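Local coordinates for protein enterotoxin SEN variant (Staphylococcus aureus, PDB 6KRY) that probably acts as a superantigenic enterotoxin, stimulating T cells by linking MHC class II molecules to T-cell receptors outside the normal route of antigen recognition, at residues 27-32 / 55-60; 38-43 / 49-54; 80-85 / 139-144. All blocks are in the same frame, centred on the assembly; numbering follows the deposited sequence.

Contact 1 (27-32 / 55-60); sequences DITWQL and ISVLKT
Thr29 is the first residue of 27-32 to reach the other segment: its CB lies 4.3 Å from CG1 of Val57, and the two beta-branched side chains lean toward each other at a solvent-exposed margin. The backbone here is a 3-10 turn, in which Trp30 N donates to Asp27 O and Gln31 N to Ile28 O; Thr29 O, carried on the same turn, is hydrogen-bonded to Tyr87 OH. Trp30 starts out in the wrong direction, since its CB points away from 55-60, but with chi1 at -70° the large indole swings back until CZ3 comes 4.4 Å from Leu58 CD1. The methyl meets the ring obliquely. Ser23 OG holds the indole NE1, while Tyr24 and Tyr87 pack against the ring system, so a broad aromatic suits this half-covered site. These pieces belong to the OB-fold domain: 27-32 leads from helix 15-26 into strand 31-37, whereas the segment 55-60 forms the tight connection between the antiparallel strands 47-55 and 60-66. That connection has a G1 beta bulge in which Lys59 and Thr60 both face Ile55. Lys59 takes the left-handed backbone conformation that the bulge requires (phi 58°), and Ile55 O is gripped by Leu58 N and Thr60 N from opposite faces of its carbonyl plane. Farther along, Leu32 begins the strand, and the end of its side chain reaches toward 55-60. Its CG is anti to the backbone N (chi1 -171°), which carries CD2 to within 4.4 Å of Ile55 CD1. Both aliphatic chains are buried, and Ile55 is extended along CG1 and CD1, so methyl meets methyl as the strand begins. Tyr87 of strand 86-88 lies against Ile55, Val57 and Leu58.

Contact 2 (38-43 / 49-54); sequences ISTDQL and ILKDID
Ile49 O receives Thr40 N at 2.9 Å, with the donor nearly in line with the carbonyl bond (171°), and takes a second, weak bond from Asp41 N. In return Ile49 N donates to Asp41 O over 2.8 Å; here the donor stands well above the carbonyl plane, 47° out of it. The side chain of Ile49 sets CB beside Asp41 O, and its far methyl, CD1, reaches Leu43 CG at 3.9 Å, the two branched aliphatic chains crossing at a slant. On the next residue, Leu50 CD2 packs 3.8 Å from the carbonyl carbon C of Ile38, with CG beside Ser39 CA. Lys51 CG, set beside the backbone N (chi1 -52°), lies 3.4 Å from Thr40 OG1; the bends at chi2 and chi4 then keep the rest of the chain near Thr40, with Lys51 CE 3.8 Å from the same oxygen. A water ties this corner together: it donates to Ile38 O, accepts from Lys51 N and is hydrogen-bonded to Thr40 OG1. A second water joins Asp41 OD2 to Lys51 NZ, whose direct charged partner is Glu98. Farther out, Asp41 OD1 uses its anti lone pair to accept Gln42 N at 2.7 Å, steadying the loop from within. Gln42 NE2 bonds Thr47 O, Thr47 OG1 bonds Leu43 N, and Ser39 OG is bonded to Gly78 N, so the polar residues of 38-43 suit a segment that lacks regular strand pairing. Two residues, Thr40 and Asp41, thus face one, Ile49: a classic beta bulge at a single antiparallel bridge, where the loop between strands 31-37 and 47-55 of the OB-fold returns. In related enterotoxins such as SEB the hydrophobic loop joining the corresponding strands contacts the MHC class II alpha chain, and exposed Leu43 probably belongs to its counterpart.

Contact 3 (80-85 / 139-144); sequences NIDIYG and TKKAKV
Asp82 and Lys141 face each other with CA atoms 9.2 Å apart, and Tyr84 and Val144 stand almost as far from one another, so the two backbones do not pair and the gap is spanned by side chains. The contact is a buried junction between the OB-fold domain, which supplies strand 81-84, and the beta-grasp domain, which supplies the turn 139-144; this two-domain architecture is that of the staphylococcal and streptococcal superantigens. Lys141 does the bridging. Its chain is extended beyond CG (chi2 180°), long enough to pass alongside Asp82 in the opposite direction and bring CE 3.8 Å from Asp82 CB. NZ then ends 3.7 Å from Tyr84 CB. Despite their opposite charges Asp82 and Lys141 form no salt bridge, Asp82 OD2 and Lys141 NZ remaining 4.8 Å apart. The carboxylate is instead held by Gln114 NE2 at OD2 and by the backbone N of Asn36 at OD1, while the ammonium group is paired with Glu148 OE1. The nearby carboxylate probably still lends some electrostatic support to a buried lysine. The side chain of Tyr84 also packs against Glu148 and Lys152 of helix 146-161. At the base of the lysine, Thr139 OG1 accepts Lys141 N at 3.3 Å, forming an ST turn, and is also hydrogen-bonded to Glu148 OE2. Glu148 therefore holds both the turn and the end of the side chain that springs from it: a lysine has the reach to cross the gap, and threonine supplies a hydroxyl that can accept from Lys141 N and bond Glu148 as well. A water accepts a hydrogen bond from Lys141 NZ at 3.0 Å and donates a weak one to Asp82 O.

Overall arrangement
The three contacts lie around the mixed sheet of the OB-fold domain, their centres 16 to 18 Å apart. Contact 2 is nested within the chain loop that contact 1 closes, and the two touch where Leu32 CD2 lies 4.2 Å from Ile53 CG2. Strands 31-37 and 81-84 are neighbours in the sheet, so contact 1 runs into contact 3: Leu32 N is 2.9 Å from Gly85 O, a probable hydrogen bond. Contacts 2 and 3 meet in the apolar interior, with Leu50 CD2 3.9 Å from Ile83 CD1. Contacts 1 and 2 remain within this domain, whereas contact 3 continues into the beta-grasp domain.

Contact 1 (27-32 / 55-60)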
# COMPACT_ATOMS: atom_id res chain seq x y z
N ASP A 27 -12.04 -0.98 5.98
CA ASP A 27 -12.20 0.24 6.82
C ASP A 27 -11.21 1.29 6.32
O ASP A 27 -10.00 1.04 6.44
CB ASP A 27 -11.89 -0.04 8.29
CG ASP A 27 -12.79 -1.09 8.93
OD1 ASP A 27 -14.02 -1.03 8.68
OD2 ASP A 27 -12.27 -1.98 9.65
N ILE A 28 -11.70 2.40 5.73
CA ILE A 28 -10.81 3.42 5.11
C ILE A 28 -9.88 4.05 6.15
O ILE A 28 -8.86 4.63 5.74
CB ILE A 28 -11.51 4.56 4.33
CG1 ILE A 28 -12.79 5.10 4.99
CG2 ILE A 28 -11.75 4.15 2.90
CD1 ILE A 28 -12.70 5.36 6.45
N THR A 29 -10.19 3.91 7.44
CA THR A 29 -9.39 4.52 8.50
C THR A 29 -7.96 3.94 8.54
O THR A 29 -7.07 4.59 9.06
CB THR A 29 -10.07 4.44 9.87
OG1 THR A 29 -10.36 3.06 10.12
CG2 THR A 29 -11.33 5.25 9.94
N TRP A 30 -7.72 2.75 7.99
CA TRP A 30 -6.36 2.20 7.95
C TRP A 30 -5.45 2.93 6.95
O TRP A 30 -4.27 2.65 6.95
CB TRP A 30 -6.38 0.71 7.60
CG TRP A 30 -6.92 -0.18 8.66
CD1 TRP A 30 -8.10 -0.87 8.62
CD2 TRP A 30 -6.34 -0.41 9.95
NE1 TRP A 30 -8.27 -1.54 9.80
CE2 TRP A 30 -7.21 -1.29 10.63
CE3 TRP A 30 -5.17 0.02 10.58
CZ2 TRP A 30 -6.94 -1.75 11.91
CZ3 TRP A 30 -4.90 -0.43 11.85
CH2 TRP A 30 -5.78 -1.30 12.50
N GLN A 31 -6.01 3.74 6.04
CA GLN A 31 -5.26 4.43 5.00
C GLN A 31 -4.83 5.80 5.54
O GLN A 31 -5.66 6.66 5.74
CB GLN A 31 -6.09 4.62 3.72
CG GLN A 31 -6.40 3.27 3.07
CD GLN A 31 -7.15 3.26 1.75
OE1 GLN A 31 -6.65 3.76 0.74
NE2 GLN A 31 -8.28 2.56 1.70
N LEU A 32 -3.53 5.94 5.76
CA LEU A 32 -2.88 7.17 6.14
C LEU A 32 -2.60 7.95 4.85
O LEU A 32 -2.18 7.38 3.85
CB LEU A 32 -1.62 6.75 6.90
CG LEU A 32 -0.81 7.81 7.63
CD1 LEU A 32 0.08 8.55 6.64
CD2 LEU A 32 -1.69 8.76 8.41
N ILE A 55 -3.78 9.65 14.85
CA ILE A 55 -4.57 8.56 14.37
C ILE A 55 -5.53 8.16 15.50
O ILE A 55 -5.17 7.45 16.47
CB ILE A 55 -3.69 7.39 13.91
CG1 ILE A 55 -2.76 7.80 12.76
CG2 ILE A 55 -4.60 6.23 13.52
CD1 ILE A 55 -1.86 6.69 12.25
N SER A 56 -6.76 8.64 15.33
CA SER A 56 -7.79 8.55 16.33
C SER A 56 -8.06 7.10 16.74
O SER A 56 -8.18 6.76 17.93
CB SER A 56 -9.03 9.22 15.84
OG SER A 56 -9.82 9.61 16.96
N VAL A 57 -8.17 6.21 15.76
CA VAL A 57 -8.63 4.86 16.06
C VAL A 57 -7.60 4.10 16.90
O VAL A 57 -7.99 3.17 17.59
CB VAL A 57 -9.02 4.10 14.79
CG1 VAL A 57 -10.25 4.73 14.14
CG2 VAL A 57 -7.86 4.00 13.80
N LEU A 58 -6.31 4.46 16.85
CA LEU A 58 -5.29 3.75 17.66
C LEU A 58 -4.82 4.63 18.83
O LEU A 58 -4.02 4.21 19.62
CB LEU A 58 -4.09 3.34 16.78
CG LEU A 58 -4.32 2.21 15.76
CD1 LEU A 58 -3.00 1.74 15.17
CD2 LEU A 58 -5.04 1.01 16.37
N LYS A 59 -5.32 5.87 18.89
CA LYS A 59 -4.96 6.87 19.92
C LYS A 59 -3.46 7.12 19.89
O LYS A 59 -2.85 7.21 20.94
CB LYS A 59 -5.36 6.40 21.33
CG LYS A 59 -6.86 6.22 21.57
CD LYS A 59 -7.14 5.51 22.88
CE LYS A 59 -8.60 5.16 23.07
NZ LYS A 59 -9.47 6.31 22.73
N THR A 60 -2.86 7.25 18.69
CA THR A 60 -1.43 7.54 18.55
C THR A 60 -1.26 8.95 17.96
O THR A 60 -2.15 9.45 17.31
CB THR A 60 -0.70 6.48 17.71
OG1 THR A 60 -1.38 6.47 16.45
CG2 THR A 60 -0.68 5.12 18.35

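Contact 2 (38-43 / 49-54)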
# COMPACT_ATOMS: atom_id res chain seq x y z
N ILE A 38 7.42 16.50 8.01
CA ILE A 38 8.88 16.47 8.12
C ILE A 38 9.23 15.60 9.33
O ILE A 38 8.63 15.76 10.43
CB ILE A 38 9.46 17.90 8.22
CG1 ILE A 38 10.99 17.91 8.22
CG2 ILE A 38 8.91 18.66 9.41
CD1 ILE A 38 11.59 19.28 7.85
N SER A 39 10.22 14.73 9.17
CA SER A 39 10.68 13.90 10.27
C SER A 39 11.63 14.67 11.18
O SER A 39 12.44 15.52 10.74
CB SER A 39 11.29 12.60 9.77
OG SER A 39 12.55 12.80 9.17
N THR A 40 11.55 14.35 12.49
CA THR A 40 12.35 15.05 13.51
C THR A 40 13.09 14.09 14.46
O THR A 40 13.84 14.55 15.29
CB THR A 40 11.48 16.01 14.33
OG1 THR A 40 10.36 15.33 14.87
CG2 THR A 40 11.00 17.20 13.52
N ASP A 41 12.96 12.78 14.27
CA ASP A 41 13.72 11.79 15.08
C ASP A 41 13.87 10.49 14.28
O ASP A 41 13.40 10.39 13.12
CB ASP A 41 13.11 11.60 16.47
CG ASP A 41 14.07 11.19 17.62
OD1 ASP A 41 15.12 10.49 17.37
OD2 ASP A 41 13.79 11.60 18.79
N GLN A 42 14.54 9.52 14.89
CA GLN A 42 14.93 8.33 14.22
C GLN A 42 15.30 7.30 15.30
O GLN A 42 15.90 7.68 16.29
CB GLN A 42 16.12 8.67 13.34
CG GLN A 42 16.74 7.50 12.68
CD GLN A 42 17.72 7.93 11.62
OE1 GLN A 42 18.66 8.70 11.90
NE2 GLN A 42 17.44 7.55 10.38
N LEU A 43 14.93 6.04 15.12
CA LEU A 43 15.45 4.95 15.98
C LEU A 43 16.48 4.18 15.14
O LEU A 43 17.60 4.66 15.03
CB LEU A 43 14.29 4.10 16.50
CG LEU A 43 13.56 4.74 17.67
CD1 LEU A 43 12.33 3.91 18.01
CD2 LEU A 43 14.48 4.93 18.87
N ILE A 49 10.99 9.26 12.12
CA ILE A 49 9.90 9.48 13.02
C ILE A 49 9.37 10.90 12.85
O ILE A 49 10.11 11.88 12.84
CB ILE A 49 10.31 9.16 14.47
CG1 ILE A 49 10.64 7.66 14.60
CG2 ILE A 49 9.20 9.55 15.44
CD1 ILE A 49 11.33 7.30 15.85
N LEU A 50 8.04 10.96 12.71
CA LEU A 50 7.27 12.17 12.53
C LEU A 50 6.31 12.36 13.71
O LEU A 50 5.63 11.41 14.13
CB LEU A 50 6.44 12.08 11.26
CG LEU A 50 7.26 12.01 9.99
CD1 LEU A 50 7.43 10.56 9.57
CD2 LEU A 50 6.61 12.84 8.91
N LYS A 51 6.23 13.61 14.19
CA LYS A 51 5.37 14.00 15.32
C LYS A 51 4.04 14.54 14.82
O LYS A 51 3.91 14.92 13.68
CB LYS A 51 6.06 15.07 16.16
CG LYS A 51 7.47 14.70 16.59
CD LYS A 51 7.62 13.28 17.14
CE LYS A 51 9.05 12.95 17.52
NZ LYS A 51 9.33 13.37 18.91
N ASP A 52 3.05 14.59 15.72
CA ASP A 52 1.77 15.26 15.46
C ASP A 52 1.13 14.66 14.21
O ASP A 52 0.64 15.35 13.33
CB ASP A 52 1.92 16.78 15.29
CG ASP A 52 2.52 17.49 16.50
OD1 ASP A 52 2.73 16.83 17.52
OD2 ASP A 52 2.78 18.72 16.40
N ILE A 53 1.16 13.34 14.13
CA ILE A 53 0.35 12.62 13.18
C ILE A 53 -0.70 11.85 13.99
O ILE A 53 -0.37 10.83 14.60
CB ILE A 53 1.19 11.64 12.36
CG1 ILE A 53 2.40 12.30 11.72
CG2 ILE A 53 0.31 10.90 11.36
CD1 ILE A 53 2.08 13.15 10.56
N ASP A 54 -1.93 12.36 13.99
CA ASP A 54 -2.93 11.90 14.94
C ASP A 54 -3.78 10.84 14.25
O ASP A 54 -4.34 11.04 13.18
CB ASP A 54 -3.67 13.10 15.53
CG ASP A 54 -2.71 13.85 16.44
OD1 ASP A 54 -2.38 13.30 17.53
OD2 ASP A 54 -2.20 14.91 16.01
O HOH W 1 8.17 15.56 13.06
O HOH W 2 11.90 13.66 19.52

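Contact 3 (80-85 / 139-144)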
# COMPACT_ATOMS: atom_id res chain seq x y z
N ASN A 80 10.69 17.79 3.47
CA ASN A 80 9.23 17.84 3.37
C ASN A 80 8.75 16.63 2.55
O ASN A 80 9.21 16.46 1.44
CB ASN A 80 8.74 19.13 2.74
CG ASN A 80 9.17 20.40 3.46
OD1 ASN A 80 9.42 21.41 2.80
ND2 ASN A 80 9.31 20.38 4.77
N ILE A 81 7.83 15.83 3.10
CA ILE A 81 7.40 14.59 2.50
C ILE A 81 5.87 14.48 2.57
O ILE A 81 5.21 15.06 3.44
CB ILE A 81 8.10 13.36 3.15
CG1 ILE A 81 7.92 13.33 4.68
CG2 ILE A 81 9.57 13.31 2.82
CD1 ILE A 81 8.42 12.01 5.29
N ASP A 82 5.33 13.69 1.65
CA ASP A 82 3.97 13.13 1.71
C ASP A 82 4.07 11.65 2.08
O ASP A 82 5.06 10.98 1.79
CB ASP A 82 3.21 13.26 0.39
CG ASP A 82 2.99 14.69 -0.08
OD1 ASP A 82 2.84 15.60 0.79
OD2 ASP A 82 3.02 14.90 -1.32
N ILE A 83 3.03 11.16 2.75
CA ILE A 83 3.02 9.81 3.20
C ILE A 83 1.67 9.19 2.89
O ILE A 83 0.64 9.74 3.27
CB ILE A 83 3.34 9.70 4.70
CG1 ILE A 83 4.62 10.44 5.10
CG2 ILE A 83 3.41 8.25 5.10
CD1 ILE A 83 4.41 11.69 5.89
N TYR A 84 1.68 7.99 2.30
CA TYR A 84 0.48 7.31 2.00
C TYR A 84 0.72 5.82 2.26
O TYR A 84 1.60 5.26 1.66
CB TYR A 84 0.02 7.50 0.55
CG TYR A 84 -1.38 7.00 0.31
CD1 TYR A 84 -1.65 5.64 0.26
CD2 TYR A 84 -2.45 7.88 0.20
CE1 TYR A 84 -2.95 5.16 0.14
CE2 TYR A 84 -3.75 7.42 0.06
CZ TYR A 84 -3.99 6.05 0.01
OH TYR A 84 -5.27 5.58 -0.11
N GLY A 85 -0.12 5.19 3.07
CA GLY A 85 -0.13 3.74 3.11
C GLY A 85 -0.93 3.17 4.25
O GLY A 85 -1.70 3.87 4.93
N THR A 139 -4.45 10.17 -8.17
CA THR A 139 -3.39 10.67 -7.28
C THR A 139 -3.09 12.12 -7.67
O THR A 139 -3.30 12.50 -8.83
CB THR A 139 -2.13 9.81 -7.32
OG1 THR A 139 -1.17 10.26 -6.36
CG2 THR A 139 -1.45 9.79 -8.67
N LYS A 140 -2.59 12.86 -6.70
CA LYS A 140 -2.18 14.23 -6.93
C LYS A 140 -0.66 14.33 -7.06
O LYS A 140 -0.13 15.44 -7.07
CB LYS A 140 -2.68 15.12 -5.79
CG LYS A 140 -4.05 15.74 -6.04
CD LYS A 140 -4.00 17.21 -6.46
CE LYS A 140 -5.38 17.85 -6.43
NZ LYS A 140 -5.31 19.33 -6.50
N LYS A 141 0.02 13.20 -7.18
CA LYS A 141 1.48 13.11 -7.11
C LYS A 141 2.06 12.71 -8.46
O LYS A 141 1.53 11.80 -9.08
CB LYS A 141 1.89 12.07 -6.07
CG LYS A 141 1.28 12.31 -4.69
CD LYS A 141 1.67 11.27 -3.65
CE LYS A 141 1.13 11.66 -2.29
NZ LYS A 141 0.98 10.52 -1.39
N ALA A 142 3.12 13.40 -8.88
CA ALA A 142 3.81 13.09 -10.15
C ALA A 142 4.56 11.75 -10.01
O ALA A 142 4.44 10.88 -10.86
CB ALA A 142 4.73 14.21 -10.57
N LYS A 143 5.32 11.63 -8.92
CA LYS A 143 5.91 10.42 -8.43
C LYS A 143 5.02 9.89 -7.30
O LYS A 143 4.78 10.63 -6.35
CB LYS A 143 7.30 10.65 -7.83
CG LYS A 143 8.39 10.99 -8.84
CD LYS A 143 9.76 10.93 -8.24
CE LYS A 143 10.77 11.32 -9.28
NZ LYS A 143 12.16 11.31 -8.76
N VAL A 144 4.63 8.62 -7.41
CA VAL A 144 3.65 8.00 -6.50
C VAL A 144 4.19 6.63 -6.09
O VAL A 144 4.85 5.96 -6.89
CB VAL A 144 2.25 7.93 -7.13
CG1 VAL A 144 2.18 6.98 -8.32
CG2 VAL A 144 1.16 7.57 -6.14
O HOH W 3 3.64 9.31 -0.86